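Local coordinates for protein mevalonate diphosphate decarboxylase (Legionella pneumophila, PDB 3LTO) that probably catalyses the ATP-dependent decarboxylation of mevalonate diphosphate to isopentenyl diphosphate, a building block of isoprenoid lipids, at residues 265-270 with 276-281; 12-17 with 210-215; 167-172 with 218-223; 193-198 with 282-287. One frame throughout, in Å; residues are numbered along the deposited sequence.

Contact 1 (265-270 with 276-281); sequences SVIEKF and DGPVVT
Ile267 reaches Val280 of strand 279-281 and Pro278 just before it with its branch methyl. CG2 lies 4.0 Å from Val280 CG2, where the two branched side chains pass each other at a slant, and the same methyl stands 4.3 Å from Pro278 CG. It gets there because Ile267 CG2 extends opposite the backbone N while CG1 sits beside that N, anti to the carbonyl carbon (chi1 -69°). One helix turn on, Phe270 sends its ring past the backbone, with CE2 3.9 Å from the carbonyl oxygen of Asp276; the approach is oblique. Beta-branched residues and a proline suit this place, giving compact greasy surfaces that need no polar partner. Helix 258-274 thus covers one side of the four-stranded antiparallel sheet of the C-terminal domain at its outer strand 279-281, to which a short turn connects it. Gly277, whose backbone is almost fully extended, lets the chain run straight into Pro278. Further out, Phe303 of helix 297-308 meets the Phe270 ring edge-to-face and also touches Ile267, while Leu290 of the adjoining strand backs both Ile267 and Val280. Asp276, whose CB points away from the helix, gives its carboxylate to a salt bridge with Arg293, and Trp271 NE1 bonds to Pro278 O.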
loop_
_atom_site.group_PDB
_atom_site.type_symbol
_atom_site.label_atom_id
_atom_site.label_comp_id
_atom_site.label_asym_id
_atom_site.label_seq_id
_atom_site.Cartn_x
_atom_site.Cartn_y
_atom_site.Cartn_z
ATOM N N SER A 265 10.239 -28.074 -24.249
ATOM C CA SER A 265 11.380 -28.984 -24.220
ATOM C C SER A 265 12.432 -28.519 -25.219
ATOM O O SER A 265 13.630 -28.574 -24.948
ATOM C CB SER A 265 10.929 -30.401 -24.580
ATOM O OG SER A 265 12.029 -31.287 -24.660
ATOM N N VAL A 266 11.979 -28.060 -26.379
ATOM C CA VAL A 266 12.898 -27.579 -27.397
ATOM C C VAL A 266 13.655 -26.354 -26.888
ATOM O O VAL A 266 14.863 -26.231 -27.084
ATOM C CB VAL A 266 12.142 -27.234 -28.703
ATOM C CG1 VAL A 266 13.012 -26.389 -29.618
ATOM C CG2 VAL A 266 11.747 -28.523 -29.421
ATOM N N ILE A 267 12.952 -25.451 -26.220
ATOM C CA ILE A 267 13.598 -24.256 -25.697
ATOM C C ILE A 267 14.684 -24.629 -24.684
ATOM O O ILE A 267 15.759 -24.036 -24.680
ATOM C CB ILE A 267 12.559 -23.301 -25.043
ATOM C CG1 ILE A 267 11.659 -22.707 -26.129
ATOM C CG2 ILE A 267 13.265 -22.188 -24.294
ATOM C CD1 ILE A 267 10.424 -22.006 -25.602
ATOM N N GLU A 268 14.408 -25.616 -23.836
ATOM C CA GLU A 268 15.385 -26.047 -22.843
ATOM C C GLU A 268 16.629 -26.580 -23.539
ATOM O O GLU A 268 17.748 -26.194 -23.206
ATOM C CB GLU A 268 14.806 -27.140 -21.948
ATOM C CG GLU A 268 13.664 -26.710 -21.086
ATOM C CD GLU A 268 13.200 -27.815 -20.159
ATOM O OE1 GLU A 268 12.735 -28.862 -20.655
ATOM O OE2 GLU A 268 13.305 -27.637 -18.931
ATOM N N LYS A 269 16.426 -27.475 -24.502
ATOM C CA LYS A 269 17.540 -28.051 -25.243
ATOM C C LYS A 269 18.299 -26.937 -25.955
ATOM O O LYS A 269 19.525 -26.965 -26.022
ATOM C CB LYS A 269 17.038 -29.076 -26.268
ATOM C CG LYS A 269 16.516 -30.381 -25.675
ATOM C CD LYS A 269 15.932 -31.278 -26.769
ATOM C CE LYS A 269 15.401 -32.600 -26.225
ATOM N NZ LYS A 269 16.491 -33.479 -25.706
ATOM N N PHE A 270 17.566 -25.960 -26.491
ATOM C CA PHE A 270 18.197 -24.836 -27.181
ATOM C C PHE A 270 19.122 -24.117 -26.203
ATOM O O PHE A 270 20.261 -23.813 -26.537
ATOM C CB PHE A 270 17.146 -23.850 -27.706
ATOM C CG PHE A 270 17.728 -22.721 -28.515
ATOM C CD1 PHE A 270 18.098 -22.918 -29.847
ATOM C CD2 PHE A 270 17.918 -21.462 -27.947
ATOM C CE1 PHE A 270 18.649 -21.879 -30.602
ATOM C CE2 PHE A 270 18.468 -20.418 -28.697
ATOM C CZ PHE A 270 18.832 -20.629 -30.025
ATOM N N ASP A 276 22.665 -19.870 -23.900
ATOM C CA ASP A 276 21.950 -18.602 -23.828
ATOM C C ASP A 276 20.604 -18.794 -24.528
ATOM O O ASP A 276 20.448 -19.684 -25.369
ATOM C CB ASP A 276 22.770 -17.500 -24.518
ATOM C CG ASP A 276 22.165 -16.112 -24.344
ATOM O OD1 ASP A 276 21.556 -15.847 -23.287
ATOM O OD2 ASP A 276 22.315 -15.272 -25.262
ATOM N N GLY A 277 19.627 -17.970 -24.175
ATOM C CA GLY A 277 18.324 -18.102 -24.797
ATOM C C GLY A 277 17.321 -17.080 -24.310
ATOM O O GLY A 277 17.689 -16.063 -23.727
ATOM N N PRO A 278 16.028 -17.336 -24.530
ATOM C CA PRO A 278 14.993 -16.404 -24.098
ATOM C C PRO A 278 14.440 -16.663 -22.700
ATOM O O PRO A 278 14.567 -17.757 -22.149
ATOM C CB PRO A 278 13.923 -16.605 -25.154
ATOM C CG PRO A 278 13.959 -18.086 -25.336
ATOM C CD PRO A 278 15.452 -18.390 -25.387
ATOM N N VAL A 279 13.835 -15.633 -22.125
ATOM C CA VAL A 279 13.192 -15.774 -20.837
ATOM C C VAL A 279 11.801 -16.219 -21.288
ATOM O O VAL A 279 11.285 -15.720 -22.295
ATOM C CB VAL A 279 13.150 -14.430 -20.090
ATOM C CG1 VAL A 279 12.091 -14.465 -18.996
ATOM C CG2 VAL A 279 14.527 -14.143 -19.488
ATOM N N VAL A 280 11.212 -17.168 -20.567
ATOM C CA VAL A 280 9.915 -17.718 -20.928
ATOM C C VAL A 280 8.880 -17.658 -19.815
ATOM O O VAL A 280 9.196 -17.890 -18.650
ATOM C CB VAL A 280 10.075 -19.200 -21.371
ATOM C CG1 VAL A 280 8.746 -19.756 -21.867
ATOM C CG2 VAL A 280 11.146 -19.298 -22.451
ATOM N N THR A 281 7.644 -17.338 -20.188
ATOM C CA THR A 281 6.543 -17.275 -19.236
ATOM C C THR A 281 5.250 -17.621 -19.929
ATOM O O THR A 281 5.162 -17.600 -21.158
ATOM C CB THR A 281 6.308 -15.881 -18.651
ATOM O OG1 THR A 281 7.501 -15.102 -18.738
ATOM C CG2 THR A 281 5.899 -16.000 -17.219
#

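Contact 2 (12-17 with 210-215); sequences ALIKYM and ERAEAN. With SO4 (sulfate ion), chain C; SO4 (sulfate ion), chain D.
The hydroxyl of Tyr16 gives a 2.6 Å hydrogen bond to O1 of the sulfate of chain D, which lies at the ring edge and in its plane. A second sulfate, of chain C, is held by backbone amides starting at the same residue: Tyr16 N reaches its O1 at 2.7 Å along a nearly straight path (176°), and the backbone N of Met17, a selenomethionine here, reaches its O4 at 2.8 Å with a more bent geometry. Successive amides thus grip one anion. Both ions probably came from the crystallisation liquor, yet each has further partners, Arg152 and Ser149 bonding one of them and Arg144, Gly148 and Lys20 the other, which is consistent with a pocket for phosphate groups such as those of the substrate.

Earlier in the same loop, Ile14 faces helix 208-224 and carries the contact between the segments. Its CG2 stands 3.7 Å from Ala212 O and 4.3 Å from Ala212 CB, while CD1, folded back at chi2 -65°, rests 3.9 Å from Asn215 CB. The small alanine lets the chain approach closely, and Asn215 offers its CB to the isoleucine while its amide ND2 goes to Glu238. The other carboxylate oxygen of Glu238 accepts from Lys15 N, so one carboxylate bridges both segments. Leu13 and Ile14 form a classic beta bulge opposite Leu32 of strand 31-47. The loop leaving the N-terminal sheet touches both helix 208-224 and helix 228-247, with Leu219 packing on Ile14 and Met242 on Met17.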
loop_
_atom_site.group_PDB
_atom_site.type_symbol
_atom_site.label_atom_id
_atom_site.label_comp_id
_atom_site.label_asym_id
_atom_site.label_seq_id
_atom_site.Cartn_x
_atom_site.Cartn_y
_atom_site.Cartn_z
ATOM N N ALA A 12 3.693 -10.410 -16.784
ATOM C CA ALA A 12 4.282 -10.684 -15.484
ATOM C C ALA A 12 5.301 -11.822 -15.439
ATOM O O ALA A 12 5.063 -12.908 -15.966
ATOM C CB ALA A 12 3.161 -10.951 -14.474
ATOM N N LEU A 13 6.445 -11.547 -14.815
ATOM C CA LEU A 13 7.507 -12.536 -14.623
ATOM C C LEU A 13 7.196 -13.246 -13.291
ATOM O O LEU A 13 7.424 -14.453 -13.147
ATOM C CB LEU A 13 8.877 -11.845 -14.580
ATOM C CG LEU A 13 9.556 -11.577 -15.933
ATOM C CD1 LEU A 13 8.566 -10.968 -16.897
ATOM C CD2 LEU A 13 10.758 -10.665 -15.754
ATOM N N ILE A 14 6.687 -12.476 -12.324
ATOM C CA ILE A 14 6.256 -12.996 -11.019
ATOM C C ILE A 14 4.740 -12.735 -11.066
ATOM O O ILE A 14 4.308 -11.599 -11.279
ATOM C CB ILE A 14 6.891 -12.221 -9.843
ATOM C CG1 ILE A 14 8.419 -12.350 -9.893
ATOM C CG2 ILE A 14 6.364 -12.770 -8.518
ATOM C CD1 ILE A 14 8.935 -13.771 -9.677
ATOM N N LYS A 15 3.939 -13.776 -10.870
ATOM C CA LYS A 15 2.484 -13.655 -10.991
ATOM C C LYS A 15 1.661 -13.175 -9.800
ATOM O O LYS A 15 1.845 -13.625 -8.678
ATOM C CB LYS A 15 1.885 -15.000 -11.431
ATOM C CG LYS A 15 2.647 -15.759 -12.515
ATOM C CD LYS A 15 2.643 -15.023 -13.835
ATOM C CE LYS A 15 3.301 -15.861 -14.924
ATOM N NZ LYS A 15 3.361 -15.135 -16.229
ATOM N N TYR A 16 0.727 -12.271 -10.077
ATOM C CA TYR A 16 -0.202 -11.767 -9.079
ATOM C C TYR A 16 -1.252 -12.869 -8.971
ATOM O O TYR A 16 -1.570 -13.340 -7.889
ATOM C CB TYR A 16 -0.842 -10.465 -9.565
ATOM C CG TYR A 16 -2.192 -10.168 -8.947
ATOM C CD1 TYR A 16 -2.381 -10.200 -7.562
ATOM C CD2 TYR A 16 -3.282 -9.847 -9.753
ATOM C CE1 TYR A 16 -3.627 -9.922 -7.004
ATOM C CE2 TYR A 16 -4.521 -9.565 -9.211
ATOM C CZ TYR A 16 -4.694 -9.606 -7.838
ATOM O OH TYR A 16 -5.944 -9.362 -7.322
HETATM N N MSE A 17 -1.784 -13.261 -10.122
HETATM C CA MSE A 17 -2.762 -14.342 -10.231
HETATM C C MSE A 17 -4.126 -14.109 -9.583
HETATM O O MSE A 17 -4.888 -15.051 -9.373
HETATM C CB MSE A 17 -2.158 -15.635 -9.672
HETATM C CG MSE A 17 -2.757 -16.892 -10.260
HETATM SE SE MSE A 17 -2.092 -18.487 -9.382
HETATM C CE MSE A 17 -0.240 -18.011 -9.346
ATOM N N GLU A 210 4.101 -17.599 -0.772
ATOM C CA GLU A 210 5.423 -17.727 -0.161
ATOM C C GLU A 210 6.449 -17.994 -1.255
ATOM O O GLU A 210 7.524 -17.400 -1.266
ATOM C CB GLU A 210 5.450 -18.878 0.847
ATOM C CG GLU A 210 4.861 -18.545 2.203
ATOM C CD GLU A 210 4.312 -19.771 2.913
ATOM O OE1 GLU A 210 4.990 -20.820 2.913
ATOM O OE2 GLU A 210 3.204 -19.682 3.475
ATOM N N ARG A 211 6.113 -18.895 -2.172
ATOM C CA ARG A 211 7.016 -19.225 -3.270
ATOM C C ARG A 211 7.232 -18.028 -4.204
ATOM O O ARG A 211 8.353 -17.773 -4.657
ATOM C CB ARG A 211 6.471 -20.415 -4.073
ATOM C CG ARG A 211 6.426 -21.726 -3.296
ATOM C CD ARG A 211 6.217 -22.918 -4.230
ATOM N NE ARG A 211 4.912 -22.893 -4.888
ATOM C CZ ARG A 211 3.757 -23.150 -4.282
ATOM N NH1 ARG A 211 3.743 -23.454 -2.995
ATOM N NH2 ARG A 211 2.618 -23.118 -4.965
ATOM N N ALA A 212 6.155 -17.295 -4.485
ATOM C CA ALA A 212 6.224 -16.128 -5.361
ATOM C C ALA A 212 7.155 -15.059 -4.795
ATOM O O ALA A 212 7.912 -14.425 -5.536
ATOM C CB ALA A 212 4.828 -15.541 -5.566
ATOM N N GLU A 213 7.083 -14.847 -3.483
ATOM C CA GLU A 213 7.930 -13.853 -2.831
ATOM C C GLU A 213 9.373 -14.330 -2.867
ATOM O O GLU A 213 10.289 -13.544 -3.116
ATOM C CB GLU A 213 7.491 -13.634 -1.379
ATOM C CG GLU A 213 6.189 -12.851 -1.204
ATOM C CD GLU A 213 6.277 -11.417 -1.724
ATOM O OE1 GLU A 213 7.370 -10.818 -1.651
ATOM O OE2 GLU A 213 5.248 -10.882 -2.189
ATOM N N ALA A 214 9.571 -15.623 -2.623
ATOM C CA ALA A 214 10.909 -16.203 -2.640
ATOM C C ALA A 214 11.500 -16.101 -4.047
ATOM O O ALA A 214 12.698 -15.870 -4.209
ATOM C CB ALA A 214 10.860 -17.672 -2.191
ATOM N N ASN A 215 10.660 -16.277 -5.063
ATOM C CA ASN A 215 11.127 -16.190 -6.441
ATOM C C ASN A 215 11.425 -14.753 -6.828
ATOM O O ASN A 215 12.337 -14.491 -7.612
ATOM C CB ASN A 215 10.094 -16.768 -7.405
ATOM C CG ASN A 215 9.931 -18.260 -7.248
ATOM O OD1 ASN A 215 10.882 -18.963 -6.904
ATOM N ND2 ASN A 215 8.729 -18.760 -7.519
HETATM S S SO4 C . -0.728 -11.663 -13.491
HETATM O O1 SO4 C . 0.419 -11.340 -12.626
HETATM O O2 SO4 C . -1.249 -10.411 -14.048
HETATM O O3 SO4 C . -0.273 -12.551 -14.570
HETATM O O4 SO4 C . -1.797 -12.331 -12.739
HETATM S S SO4 D . -8.619 -9.074 -9.757
HETATM O O1 SO4 D . -7.909 -8.309 -8.722
HETATM O O2 SO4 D . -8.809 -8.244 -10.957
HETATM O O3 SO4 D . -7.829 -10.265 -10.111
HETATM O O4 SO4 D . -9.932 -9.500 -9.240
#

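Contact 3 (167-172 with 218-223)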
loop_
_atom_site.group_PDB
_atom_site.type_symbol
_atom_site.label_atom_id
_atom_site.label_comp_id
_atom_site.label_asym_id
_atom_site.label_seq_id
_atom_site.Cartn_x
_atom_site.Cartn_y
_atom_site.Cartn_z
ATOM N N SER A 167 4.737 0.797 -8.831
ATOM C CA SER A 167 5.705 1.756 -9.341
ATOM C C SER A 167 6.591 1.170 -10.414
ATOM O O SER A 167 6.673 -0.047 -10.580
ATOM C CB SER A 167 6.607 2.259 -8.211
ATOM O OG SER A 167 5.870 2.972 -7.237
ATOM N N ALA A 168 7.254 2.054 -11.143
ATOM C CA ALA A 168 8.182 1.627 -12.167
ATOM C C ALA A 168 9.454 1.298 -11.391
ATOM O O ALA A 168 9.855 2.057 -10.508
ATOM C CB ALA A 168 8.439 2.761 -13.145
ATOM N N ILE A 169 10.071 0.161 -11.688
ATOM C CA ILE A 169 11.304 -0.219 -11.008
ATOM C C ILE A 169 12.422 -0.189 -12.049
ATOM O O ILE A 169 12.268 -0.705 -13.158
ATOM C CB ILE A 169 11.187 -1.627 -10.356
ATOM C CG1 ILE A 169 12.481 -1.971 -9.611
ATOM C CG2 ILE A 169 10.902 -2.682 -11.410
ATOM C CD1 ILE A 169 12.420 -3.300 -8.871
ATOM N N ASP A 170 13.543 0.429 -11.693
ATOM C CA ASP A 170 14.672 0.557 -12.605
ATOM C C ASP A 170 15.522 -0.702 -12.688
ATOM O O ASP A 170 16.430 -0.908 -11.881
ATOM C CB ASP A 170 15.534 1.754 -12.187
ATOM C CG ASP A 170 16.735 1.965 -13.094
ATOM O OD1 ASP A 170 16.567 1.971 -14.335
ATOM O OD2 ASP A 170 17.851 2.140 -12.563
ATOM N N LEU A 171 15.211 -1.546 -13.667
ATOM C CA LEU A 171 15.944 -2.784 -13.871
ATOM C C LEU A 171 16.853 -2.661 -15.091
ATOM O O LEU A 171 16.567 -1.906 -16.016
ATOM C CB LEU A 171 14.972 -3.958 -14.019
ATOM C CG LEU A 171 14.166 -4.239 -12.741
ATOM C CD1 LEU A 171 13.197 -5.379 -12.972
ATOM C CD2 LEU A 171 15.112 -4.575 -11.597
ATOM N N PRO A 172 17.968 -3.406 -15.093
ATOM C CA PRO A 172 19.016 -3.479 -16.117
ATOM C C PRO A 172 18.639 -3.711 -17.582
ATOM O O PRO A 172 19.379 -3.299 -18.474
ATOM C CB PRO A 172 19.921 -4.594 -15.599
ATOM C CG PRO A 172 19.768 -4.493 -14.129
ATOM C CD PRO A 172 18.286 -4.316 -13.978
ATOM N N LEU A 218 14.796 -13.731 -5.557
ATOM C CA LEU A 218 15.838 -14.319 -6.398
ATOM C C LEU A 218 15.921 -13.608 -7.748
ATOM O O LEU A 218 17.008 -13.284 -8.231
ATOM C CB LEU A 218 15.571 -15.815 -6.613
ATOM C CG LEU A 218 15.697 -16.715 -5.378
ATOM C CD1 LEU A 218 15.269 -18.133 -5.724
ATOM C CD2 LEU A 218 17.133 -16.700 -4.884
ATOM N N LEU A 219 14.762 -13.363 -8.348
ATOM C CA LEU A 219 14.698 -12.694 -9.640
ATOM C C LEU A 219 15.326 -11.296 -9.578
ATOM O O LEU A 219 16.159 -10.940 -10.419
ATOM C CB LEU A 219 13.245 -12.593 -10.095
ATOM C CG LEU A 219 13.019 -12.023 -11.493
ATOM C CD1 LEU A 219 13.823 -12.831 -12.523
ATOM C CD2 LEU A 219 11.526 -12.054 -11.817
ATOM N N LEU A 220 14.925 -10.506 -8.586
ATOM C CA LEU A 220 15.468 -9.160 -8.433
ATOM C C LEU A 220 16.989 -9.220 -8.313
ATOM O O LEU A 220 17.693 -8.401 -8.901
ATOM C CB LEU A 220 14.856 -8.478 -7.208
ATOM C CG LEU A 220 13.818 -7.365 -7.417
ATOM C CD1 LEU A 220 13.127 -7.516 -8.743
ATOM C CD2 LEU A 220 12.810 -7.389 -6.272
ATOM N N ASN A 221 17.492 -10.197 -7.561
ATOM C CA ASN A 221 18.935 -10.362 -7.405
ATOM C C ASN A 221 19.548 -10.760 -8.742
ATOM O O ASN A 221 20.685 -10.401 -9.041
ATOM C CB ASN A 221 19.269 -11.438 -6.362
ATOM C CG ASN A 221 19.042 -10.966 -4.933
ATOM O OD1 ASN A 221 19.415 -9.845 -4.568
ATOM N ND2 ASN A 221 18.443 -11.823 -4.113
ATOM N N ALA A 222 18.795 -11.509 -9.542
ATOM C CA ALA A 222 19.278 -11.943 -10.853
ATOM C C ALA A 222 19.436 -10.710 -11.736
ATOM O O ALA A 222 20.445 -10.556 -12.424
ATOM C CB ALA A 222 18.296 -12.927 -11.489
ATOM N N PHE A 223 18.436 -9.832 -11.705
ATOM C CA PHE A 223 18.478 -8.604 -12.485
ATOM C C PHE A 223 19.700 -7.759 -12.106
ATOM O O PHE A 223 20.473 -7.351 -12.973
ATOM C CB PHE A 223 17.190 -7.802 -12.271
ATOM C CG PHE A 223 16.059 -8.223 -13.174
ATOM C CD1 PHE A 223 16.018 -7.799 -14.501
ATOM C CD2 PHE A 223 15.048 -9.058 -12.708
ATOM C CE1 PHE A 223 14.987 -8.198 -15.350
ATOM C CE2 PHE A 223 14.010 -9.464 -13.548
ATOM C CZ PHE A 223 13.982 -9.033 -14.875
#
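The aromatic interaction is a CH-pi contact in which Leu171 drops one methyl onto the middle of the Phe223 ring. CD1 is 3.9 Å from the ring centroid, only 4° off the normal, so it sits squarely over one face. Leucine is well suited to this, since its forked end can offer one methyl to the ring while the other reaches further: CD2 lies 3.9 Å from Phe223 CB, at the root of the ring. With CG set opposite the carbonyl carbon (chi1 -65°), the fork of Leu171 is carried to the helix, and the two side chains meet at a slant.

Plain apolar contacts extend the patch. Pro172 CD packs 4.0 Å from Phe223 CB, and Ile169, its chain fully stretched, ends with CD1 4.3 Å from Leu220 CD1. Leu220 departs from the usual staggered position (chi1 -107°), and the placement of this partly exposed side chain is less certain.

No hydrogen bond crosses the contact. The one approach to a polar atom is that of Pro172 CG, 3.2 Å from Phe223 O, a carbonyl in the last turn of its helix; the compact ring of proline brings a CH2 close to it.

In the fold, the chain leaving strand 165-168 on its way to the C-terminal domain lies against the end of helix 208-224. Trp158 of strand 158-162 meets the Phe223 ring edge-to-face, Leu32 of strand 31-47 touches Ile169, Leu171 and Phe223 from the N-terminal sheet, and Ile231 of helix 228-247 packs on Phe223 too.

Contact 4 (193-198 with 282-287); sequences RVAHKL and MDAGPN
An inverse gamma turn centred on Ala284 forms the bend of the loop that joins strands 279-281 and 288-292, and helix 192-198 lies beside that bend. The turn is closed by a weak bond from Gly285 N to Asp283 O, 2.6 Å long, with the Ala284 methyl directed at the helix. There the contact is small, about 79 Å² in all. Ala284 CB meets Ala195 CB at 4.2 Å, methyl against methyl, and His196 NE2 comes within 4.3 Å of the same Ala284 CB, its ring approaching obliquely. His196 CG lies opposite the carbonyl carbon (chi1 -70°), which swings the imidazole over to the loop although its CB is not aimed there.

Alanine suits both places: one methyl from each side is enough for touch between backbones whose CA atoms are 6.9 Å apart at Ala195 and Ala284. Gly285 follows in an extended conformation and Pro286 then stiffens the way into the next strand. On the helix side, Val194 O accepts from both Lys197 N and Leu198 N, as the last turn tightens. Phe246 of helix 228-247 touches both alanines, while Tyr255 adds cover over Ala195.

The two segments meet through apolar contact alone. Polar chemistry lies at the border: Arg193 NH1 pairs with O4 of the chain D sulfate, the His196 side chain is about 4 Å from the chain C sulfate, and Asp283 pairs with Lys15 of the 12-17 loop. The turn therefore lies beside an anion-binding surface, which probably belongs to the substrate pocket.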
loop_
_atom_site.group_PDB
_atom_site.type_symbol
_atom_site.label_atom_id
_atom_site.label_comp_id
_atom_site.label_asym_id
_atom_site.label_seq_id
_atom_site.Cartn_x
_atom_site.Cartn_y
_atom_site.Cartn_z
ATOM N N ARG A 193 -9.878 -15.352 -15.561
ATOM C CA ARG A 193 -10.632 -14.961 -14.376
ATOM C C ARG A 193 -11.106 -16.171 -13.561
ATOM O O ARG A 193 -10.921 -16.226 -12.348
ATOM C CB ARG A 193 -11.832 -14.111 -14.823
ATOM C CG ARG A 193 -12.846 -13.764 -13.750
ATOM C CD ARG A 193 -12.330 -12.699 -12.812
ATOM N NE ARG A 193 -11.778 -11.557 -13.532
ATOM C CZ ARG A 193 -11.419 -10.420 -12.949
ATOM N NH1 ARG A 193 -11.566 -10.274 -11.637
ATOM N NH2 ARG A 193 -10.893 -9.438 -13.669
ATOM N N VAL A 194 -11.724 -17.134 -14.236
ATOM C CA VAL A 194 -12.227 -18.334 -13.583
ATOM C C VAL A 194 -11.107 -19.239 -13.078
ATOM O O VAL A 194 -11.212 -19.821 -11.998
ATOM C CB VAL A 194 -13.142 -19.143 -14.536
ATOM C CG1 VAL A 194 -13.469 -20.505 -13.925
ATOM C CG2 VAL A 194 -14.431 -18.374 -14.789
ATOM N N ALA A 195 -10.033 -19.355 -13.858
ATOM C CA ALA A 195 -8.900 -20.194 -13.472
ATOM C C ALA A 195 -8.348 -19.722 -12.132
ATOM O O ALA A 195 -7.954 -20.526 -11.288
ATOM C CB ALA A 195 -7.806 -20.125 -14.543
ATOM N N HIS A 196 -8.319 -18.407 -11.950
ATOM C CA HIS A 196 -7.816 -17.811 -10.716
ATOM C C HIS A 196 -8.672 -18.231 -9.527
ATOM O O HIS A 196 -8.199 -18.261 -8.393
ATOM C CB HIS A 196 -7.808 -16.288 -10.841
ATOM C CG HIS A 196 -6.773 -15.761 -11.784
ATOM N ND1 HIS A 196 -6.751 -14.448 -12.203
ATOM C CD2 HIS A 196 -5.708 -16.360 -12.368
ATOM C CE1 HIS A 196 -5.717 -14.260 -13.003
ATOM N NE2 HIS A 196 -5.068 -15.405 -13.120
ATOM N N LYS A 197 -9.936 -18.548 -9.795
ATOM C CA LYS A 197 -10.855 -18.986 -8.752
ATOM C C LYS A 197 -10.660 -20.475 -8.468
ATOM O O LYS A 197 -10.553 -20.895 -7.317
ATOM C CB LYS A 197 -12.307 -18.766 -9.187
ATOM C CG LYS A 197 -12.737 -17.318 -9.389
ATOM C CD LYS A 197 -12.798 -16.549 -8.070
ATOM C CE LYS A 197 -13.805 -15.391 -8.142
ATOM N NZ LYS A 197 -13.551 -14.448 -9.275
ATOM N N LEU A 198 -10.608 -21.271 -9.530
ATOM C CA LEU A 198 -10.466 -22.715 -9.392
ATOM C C LEU A 198 -9.230 -23.188 -8.637
ATOM O O LEU A 198 -9.287 -24.187 -7.917
ATOM C CB LEU A 198 -10.507 -23.373 -10.774
ATOM C CG LEU A 198 -11.815 -23.177 -11.546
ATOM C CD1 LEU A 198 -11.696 -23.784 -12.936
ATOM C CD2 LEU A 198 -12.958 -23.822 -10.781
HETATM N N MSE A 282 4.249 -17.904 -19.103
HETATM C CA MSE A 282 2.909 -18.234 -19.537
HETATM C C MSE A 282 1.920 -17.677 -18.522
HETATM O O MSE A 282 2.206 -17.640 -17.327
HETATM C CB MSE A 282 2.698 -19.739 -19.585
HETATM C CG MSE A 282 3.575 -20.513 -20.536
HETATM SE SE MSE A 282 2.942 -22.348 -20.625
HETATM C CE MSE A 282 1.536 -22.114 -21.944
ATOM N N ASP A 283 0.758 -17.247 -19.002
ATOM C CA ASP A 283 -0.295 -16.756 -18.119
ATOM C C ASP A 283 -1.346 -17.857 -18.054
ATOM O O ASP A 283 -1.082 -18.984 -18.465
ATOM C CB ASP A 283 -0.909 -15.473 -18.673
ATOM C CG ASP A 283 0.041 -14.302 -18.591
ATOM O OD1 ASP A 283 0.713 -14.162 -17.538
ATOM O OD2 ASP A 283 0.109 -13.521 -19.567
ATOM N N ALA A 284 -2.526 -17.546 -17.535
ATOM C CA ALA A 284 -3.586 -18.545 -17.471
ATOM C C ALA A 284 -4.128 -18.655 -18.888
ATOM O O ALA A 284 -5.240 -18.206 -19.176
ATOM C CB ALA A 284 -4.696 -18.099 -16.498
ATOM N N GLY A 285 -3.320 -19.239 -19.771
ATOM C CA GLY A 285 -3.715 -19.388 -21.158
ATOM C C GLY A 285 -2.766 -20.328 -21.873
ATOM O O GLY A 285 -1.761 -20.720 -21.292
ATOM N N PRO A 286 -3.043 -20.691 -23.139
ATOM C CA PRO A 286 -2.219 -21.600 -23.947
ATOM C C PRO A 286 -0.945 -21.040 -24.590
ATOM O O PRO A 286 0.001 -21.790 -24.837
ATOM C CB PRO A 286 -3.199 -22.080 -25.006
ATOM C CG PRO A 286 -3.979 -20.821 -25.281
ATOM C CD PRO A 286 -4.272 -20.324 -23.868
ATOM N N ASN A 287 -0.919 -19.741 -24.874
ATOM C CA ASN A 287 0.243 -19.133 -25.521
ATOM C C ASN A 287 1.518 -19.172 -24.682
ATOM O O ASN A 287 1.470 -19.193 -23.456
ATOM C CB ASN A 287 -0.051 -17.673 -25.902
ATOM C CG ASN A 287 -1.164 -17.538 -26.939
ATOM O OD1 ASN A 287 -1.444 -18.467 -27.703
ATOM N ND2 ASN A 287 -1.786 -16.365 -26.981
#

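Contacts 2 and 3 share helix 208-224 and have centres about 13 Å apart; Ile14 CG1 touches Leu219 CD2 at 3.7 Å and Leu13 CD2 touches Phe223 CZ at 3.7 Å, giving one continuous apolar seam between the two domains. Contact 4, its centre about 15 Å from that of contact 2, brings Asp283 OD1 to 3.1 Å from Lys15 NZ in a salt bridge, though the place of that NZ is less sure. Contacts 2 and 4 both border the sulfates, which probably mark a phosphate-binding pocket; contacts 1 and 3 do not meet them. Contact 1 lies at the outer strand of the C-terminal sheet, its centre about 22 Å from that of contact 4.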